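Local coordinates for effector protein B, substrate of the Dot/Icm secretion system (Legionella drancourtii, PDB 4JVS) that probably stimulates GTP hydrolysis by a small host GTPase, this chain being the GTPase-activating (GAP) domain of a larger secreted Legionella effector, at residues Q27-Q32 with I38-G43; G61-C66 with N169-L174. All coordinates share one frame; numbering follows the deposited sequence.

Interaction 1. Residues Q27-Q32 with I38-G43; sequences QMEQEQ and IRTWAG
The irregular chain of 27-32 runs past one side of the helical segment 38-43, and Gln-27 and Trp-41 have the nearest CA atoms, 8.2 Å apart. This is a loop-on-helix contact in the N-terminal subdomain of the LepB GAP domain: the loop leads into helix 34-45 and then lies against that same helix. The one hydrogen bond between them runs from indole to main chain, Trp-41 NE1 donating its N-H to Gln-27 O at 3.0 Å. The bond is bent, 140° at the hydrogen, and the donor sits 33° out of the carbonyl plane, although the oxygen itself stays near the plane of the indole. Tryptophan suits the position because its large ring can be buried while its single N-H reaches a backbone acceptor at the margin. CG of Trp-41 stands beside the backbone N (chi1 -67°), and from there the ring reaches across to the loop. Further round the same ring edge, Met-28 meets the benzene part through CG, in the ring plane and 3.9 Å from Trp-41 CZ2; its sulfur and methyl run on past the ring, and Leu-37 adds a second apolar surface for Met-28. On the outer side, Glu-29 and Thr-40 pass one another in opposite directions. The hydroxyl of Thr-40 is hydrogen-bonded to the main-chain oxygen of Glu-36, one turn back in the helix, so the nearby carboxylate merely packs against it: Glu-29 OE2 lies 3.6 Å from Thr-40 OG1 and 3.8 Å from Thr-40 CG2.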
loop_
_atom_site.group_PDB
_atom_site.type_symbol
_atom_site.label_atom_id
_atom_site.label_comp_id
_atom_site.label_asym_id
_atom_site.label_seq_id
_atom_site.Cartn_x
_atom_site.Cartn_y
_atom_site.Cartn_z
ATOM N N GLN A 27 23.912 -10.577 6.137
ATOM C CA GLN A 27 24.345 -9.635 7.161
ATOM C C GLN A 27 24.218 -8.189 6.703
ATOM O O GLN A 27 24.372 -7.890 5.514
ATOM C CB GLN A 27 25.787 -9.924 7.583
ATOM C CG GLN A 27 25.897 -10.878 8.762
ATOM C CD GLN A 27 27.308 -10.973 9.296
ATOM O OE1 GLN A 27 28.239 -11.321 8.561
ATOM N NE2 GLN A 27 27.479 -10.659 10.579
ATOM N N MET A 28 23.972 -7.282 7.630
ATOM C CA MET A 28 23.790 -5.899 7.273
ATOM C C MET A 28 24.970 -5.055 7.636
ATOM O O MET A 28 25.452 -5.070 8.732
ATOM C CB MET A 28 22.555 -5.348 7.899
ATOM C CG MET A 28 21.314 -6.027 7.416
ATOM S SD MET A 28 19.908 -5.016 7.742
ATOM C CE MET A 28 20.456 -3.428 7.184
ATOM N N GLU A 29 25.420 -4.316 6.646
ATOM C CA GLU A 29 26.741 -3.765 6.583
ATOM C C GLU A 29 27.002 -2.534 7.414
ATOM O O GLU A 29 26.099 -1.893 7.921
ATOM C CB GLU A 29 27.158 -3.535 5.142
ATOM C CG GLU A 29 26.205 -4.089 4.109
ATOM C CD GLU A 29 26.920 -4.810 3.001
ATOM O OE1 GLU A 29 27.383 -4.163 2.061
ATOM O OE2 GLU A 29 27.024 -6.031 3.079
ATOM N N GLN A 30 28.274 -2.207 7.534
ATOM C CA GLN A 30 28.705 -1.265 8.523
ATOM C C GLN A 30 28.031 0.065 8.328
ATOM O O GLN A 30 27.573 0.663 9.277
ATOM C CB GLN A 30 30.221 -1.094 8.420
ATOM C CG GLN A 30 30.693 -0.162 7.313
ATOM C CD GLN A 30 31.927 0.637 7.703
ATOM O OE1 GLN A 30 31.837 1.784 8.117
ATOM N NE2 GLN A 30 33.084 0.025 7.564
ATOM N N GLU A 31 27.979 0.562 7.111
ATOM C CA GLU A 31 27.080 1.642 6.833
ATOM C C GLU A 31 26.718 1.586 5.388
ATOM O O GLU A 31 26.334 2.575 4.819
ATOM C CB GLU A 31 27.654 2.989 7.269
ATOM C CG GLU A 31 26.981 4.225 6.668
ATOM C CD GLU A 31 25.800 4.741 7.465
ATOM O OE1 GLU A 31 25.178 3.954 8.197
ATOM O OE2 GLU A 31 25.473 5.927 7.346
ATOM N N GLN A 32 26.883 0.430 4.778
ATOM C CA GLN A 32 26.681 0.313 3.349
ATOM C C GLN A 32 25.249 0.512 2.919
ATOM O O GLN A 32 24.329 0.116 3.591
ATOM C CB GLN A 32 27.217 -1.019 2.840
ATOM C CG GLN A 32 28.528 -1.427 3.491
ATOM C CD GLN A 32 29.764 -1.178 2.653
ATOM O OE1 GLN A 32 29.811 -0.279 1.824
ATOM N NE2 GLN A 32 30.780 -1.972 2.889
ATOM N N ILE A 38 22.392 -5.303 -1.479
ATOM C CA ILE A 38 21.772 -6.258 -2.348
ATOM C C ILE A 38 22.744 -6.962 -3.250
ATOM O O ILE A 38 22.687 -8.143 -3.423
ATOM C CB ILE A 38 20.749 -5.550 -3.195
ATOM C CG1 ILE A 38 19.640 -5.014 -2.315
ATOM C CG2 ILE A 38 20.190 -6.473 -4.242
ATOM C CD1 ILE A 38 19.312 -5.863 -1.137
ATOM N N ARG A 39 23.661 -6.214 -3.821
ATOM C CA ARG A 39 24.737 -6.757 -4.641
ATOM C C ARG A 39 25.454 -7.859 -3.869
ATOM O O ARG A 39 25.650 -8.962 -4.378
ATOM C CB ARG A 39 25.733 -5.657 -5.006
ATOM C CG ARG A 39 26.722 -6.025 -6.117
ATOM C CD ARG A 39 28.076 -5.327 -5.908
ATOM N NE ARG A 39 28.977 -6.126 -5.069
ATOM C CZ ARG A 39 29.477 -5.754 -3.890
ATOM N NH1 ARG A 39 29.194 -4.566 -3.361
ATOM N NH2 ARG A 39 30.278 -6.582 -3.236
ATOM N N THR A 40 25.818 -7.545 -2.626
ATOM C CA THR A 40 26.436 -8.505 -1.716
ATOM C C THR A 40 25.602 -9.764 -1.545
ATOM O O THR A 40 26.095 -10.876 -1.740
ATOM C CB THR A 40 26.676 -7.898 -0.325
ATOM O OG1 THR A 40 27.666 -6.867 -0.411
ATOM C CG2 THR A 40 27.159 -8.964 0.633
ATOM N N TRP A 41 24.336 -9.595 -1.182
ATOM C CA TRP A 41 23.474 -10.749 -0.925
ATOM C C TRP A 41 23.225 -11.603 -2.165
ATOM O O TRP A 41 23.270 -12.834 -2.096
ATOM C CB TRP A 41 22.158 -10.315 -0.278
ATOM C CG TRP A 41 22.350 -9.771 1.100
ATOM C CD1 TRP A 41 23.493 -9.813 1.850
ATOM C CD2 TRP A 41 21.376 -9.083 1.894
ATOM N NE1 TRP A 41 23.288 -9.200 3.062
ATOM C CE2 TRP A 41 21.999 -8.743 3.115
ATOM C CE3 TRP A 41 20.040 -8.716 1.688
ATOM C CZ2 TRP A 41 21.329 -8.061 4.127
ATOM C CZ3 TRP A 41 19.379 -8.039 2.694
ATOM C CH2 TRP A 41 20.025 -7.719 3.899
ATOM N N ALA A 42 22.975 -10.949 -3.295
ATOM C CA ALA A 42 22.764 -11.668 -4.547
ATOM C C ALA A 42 23.989 -12.513 -4.894
ATOM O O ALA A 42 23.862 -13.597 -5.456
ATOM C CB ALA A 42 22.435 -10.707 -5.673
ATOM N N GLY A 43 25.171 -12.015 -4.544
ATOM C CA GLY A 43 26.403 -12.740 -4.764
ATOM C C GLY A 43 26.500 -13.987 -3.906
ATOM O O GLY A 43 26.839 -15.064 -4.405
#

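Interaction 2. Residues G61-C66 with N169-L174; sequences GQLAKC and NIILQL
Leu-63 and Ile-171 meet tip to tip between two nearly antiparallel helices, 61-66 and 169-174, in the helical N-terminal subdomain of the LepB GAP domain. The short axes run at 171° to each other and come no closer than 10.8 Å, a wide spacing that long aliphatic side chains can bridge. Ile-171 can be followed outward. Its CB points toward the opposing helix, and the beta-branch divides the side chain there: CG2 lies anti to the backbone N, while CG1 lies beside that N (chi1 -61°) and carries the longer arm across. CG1 meets Leu-63 CD1 at 3.8 Å. One bond farther, CD1 goes past the leucine to the helix backbone, 4.0 Å from both Leu-63 O and Ala-64 CA. Alanine suits this place because its small side chain lets the isoleucine methyl come up against the main chain; Val-128, from a loop, also touches Ala-64. Phe-67, farther along helix 60-80, gives Ile-171 another apolar neighbour. Leucine at 63 is long enough to serve two partners one turn apart, since its CD1 touches both Ile-171 and Leu-174, and the side chains of Leu-63 and Leu-174 cross at about a right angle. All four touching residues are buried, as befits an apolar seam without polar atoms to satisfy between the side chains. Within 169-174, the amide of Gln-173 bonds back one turn, NE2 donating an N-H to Asn-169 OD1 at 2.9 Å and 160°. Phe-60 also touches Leu-174, whose CD1 lies 3.8 Å from Leu-63 CD1.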
loop_
_atom_site.group_PDB
_atom_site.type_symbol
_atom_site.label_atom_id
_atom_site.label_comp_id
_atom_site.label_asym_id
_atom_site.label_seq_id
_atom_site.Cartn_x
_atom_site.Cartn_y
_atom_site.Cartn_z
ATOM N N GLY A 61 13.576 -3.580 10.469
ATOM C CA GLY A 61 13.528 -2.144 10.702
ATOM C C GLY A 61 14.726 -1.390 10.129
ATOM O O GLY A 61 14.567 -0.333 9.506
ATOM N N GLN A 62 15.931 -1.923 10.320
ATOM C CA GLN A 62 17.117 -1.293 9.739
ATOM C C GLN A 62 17.161 -1.476 8.219
ATOM O O GLN A 62 17.659 -0.615 7.499
ATOM C CB GLN A 62 18.410 -1.825 10.375
ATOM C CG GLN A 62 18.435 -1.808 11.909
ATOM C CD GLN A 62 18.494 -0.410 12.514
ATOM O OE1 GLN A 62 19.420 0.363 12.242
ATOM N NE2 GLN A 62 17.511 -0.088 13.359
ATOM N N LEU A 63 16.647 -2.601 7.730
ATOM C CA LEU A 63 16.630 -2.840 6.300
ATOM C C LEU A 63 15.708 -1.820 5.655
ATOM O O LEU A 63 16.008 -1.293 4.583
ATOM C CB LEU A 63 16.146 -4.251 5.991
ATOM C CG LEU A 63 16.860 -5.006 4.860
ATOM C CD1 LEU A 63 15.998 -6.142 4.338
ATOM C CD2 LEU A 63 17.233 -4.077 3.752
ATOM N N ALA A 64 14.588 -1.539 6.319
ATOM C CA ALA A 64 13.646 -0.547 5.818
ATOM C C ALA A 64 14.222 0.879 5.818
ATOM O O ALA A 64 14.080 1.593 4.825
ATOM C CB ALA A 64 12.332 -0.615 6.582
ATOM N N LYS A 65 14.871 1.299 6.905
ATOM C CA LYS A 65 15.551 2.603 6.899
ATOM C C LYS A 65 16.545 2.674 5.746
ATOM O O LYS A 65 16.623 3.668 5.032
ATOM C CB LYS A 65 16.270 2.888 8.222
ATOM C CG LYS A 65 15.341 2.898 9.445
ATOM C CD LYS A 65 16.074 2.526 10.751
ATOM C CE LYS A 65 15.106 2.366 11.940
ATOM N NZ LYS A 65 14.430 3.646 12.357
ATOM N N CYS A 66 17.277 1.587 5.559
ATOM C CA CYS A 66 18.312 1.494 4.543
ATOM C C CYS A 66 17.735 1.659 3.133
ATOM O O CYS A 66 18.279 2.393 2.300
ATOM C CB CYS A 66 19.027 0.149 4.687
ATOM S SG CYS A 66 20.475 -0.091 3.652
ATOM N N ASN A 169 9.952 -5.631 -2.439
ATOM C CA ASN A 169 9.767 -7.058 -2.575
ATOM C C ASN A 169 10.929 -7.850 -1.970
ATOM O O ASN A 169 10.727 -8.946 -1.442
ATOM C CB ASN A 169 9.553 -7.400 -4.048
ATOM C CG ASN A 169 9.021 -8.798 -4.260
ATOM O OD1 ASN A 169 8.496 -9.429 -3.342
ATOM N ND2 ASN A 169 9.155 -9.295 -5.486
ATOM N N ILE A 170 12.139 -7.298 -2.046
ATOM C CA ILE A 170 13.304 -7.924 -1.429
ATOM C C ILE A 170 13.054 -8.079 0.074
ATOM O O ILE A 170 13.250 -9.145 0.656
ATOM C CB ILE A 170 14.580 -7.080 -1.639
ATOM C CG1 ILE A 170 14.936 -6.987 -3.124
ATOM C CG2 ILE A 170 15.748 -7.649 -0.841
ATOM C CD1 ILE A 170 16.161 -6.134 -3.399
ATOM N N ILE A 171 12.599 -6.999 0.689
ATOM C CA ILE A 171 12.276 -6.988 2.103
ATOM C C ILE A 171 11.119 -7.930 2.396
ATOM O O ILE A 171 11.133 -8.622 3.405
ATOM C CB ILE A 171 11.922 -5.559 2.559
ATOM C CG1 ILE A 171 13.130 -4.637 2.330
ATOM C CG2 ILE A 171 11.444 -5.564 4.000
ATOM C CD1 ILE A 171 12.999 -3.258 2.904
ATOM N N LEU A 172 10.137 -7.967 1.494
ATOM C CA LEU A 172 8.979 -8.859 1.608
ATOM C C LEU A 172 9.407 -10.322 1.632
ATOM O O LEU A 172 9.035 -11.083 2.536
ATOM C CB LEU A 172 8.033 -8.649 0.422
ATOM C CG LEU A 172 6.525 -8.922 0.546
ATOM C CD1 LEU A 172 5.902 -9.152 -0.816
ATOM C CD2 LEU A 172 6.183 -10.069 1.464
ATOM N N GLN A 173 10.171 -10.722 0.621
ATOM C CA GLN A 173 10.579 -12.113 0.510
ATOM C C GLN A 173 11.424 -12.538 1.709
ATOM O O GLN A 173 11.284 -13.662 2.192
ATOM C CB GLN A 173 11.303 -12.371 -0.813
ATOM C CG GLN A 173 10.464 -12.044 -2.040
ATOM C CD GLN A 173 9.162 -12.825 -2.104
ATOM O OE1 GLN A 173 9.060 -13.933 -1.575
ATOM N NE2 GLN A 173 8.157 -12.247 -2.757
ATOM N N LEU A 174 12.276 -11.637 2.201
ATOM C CA LEU A 174 13.083 -11.925 3.388
ATOM C C LEU A 174 12.228 -12.109 4.647
ATOM O O LEU A 174 12.466 -13.023 5.431
ATOM C CB LEU A 174 14.142 -10.841 3.620
ATOM C CG LEU A 174 15.227 -10.690 2.549
ATOM C CD1 LEU A 174 16.260 -9.646 2.969
ATOM C CD2 LEU A 174 15.889 -12.024 2.224
#

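Overall arrangement
Interactions 1 and 2 follow each other along the chain, their centres about 12 Å apart, and share an apolar cluster of Trp-41, Ile-38, Met-28, Leu-63, Ile-170 and Leu-174. Trp-41 CZ3 packs on Leu-174 CD1 at 3.5 Å, Ile-38 CG1 lies 3.8 Å from Ile-170 CD1, and Met-28 CE lies 3.9 Å from Leu-63 N. Leu-195 and Leu-199 of helix 193-214 pack onto the same cluster. Interaction 2 is the deeper, its centre about 15 Å from that of the chain against about 23 Å for interaction 1. A second protein chain, probably the GTPase, as bound GDP and aluminum fluoride suggest, touches Asn-169 and Leu-172, whereas no other chain of the assembly touches interaction 1.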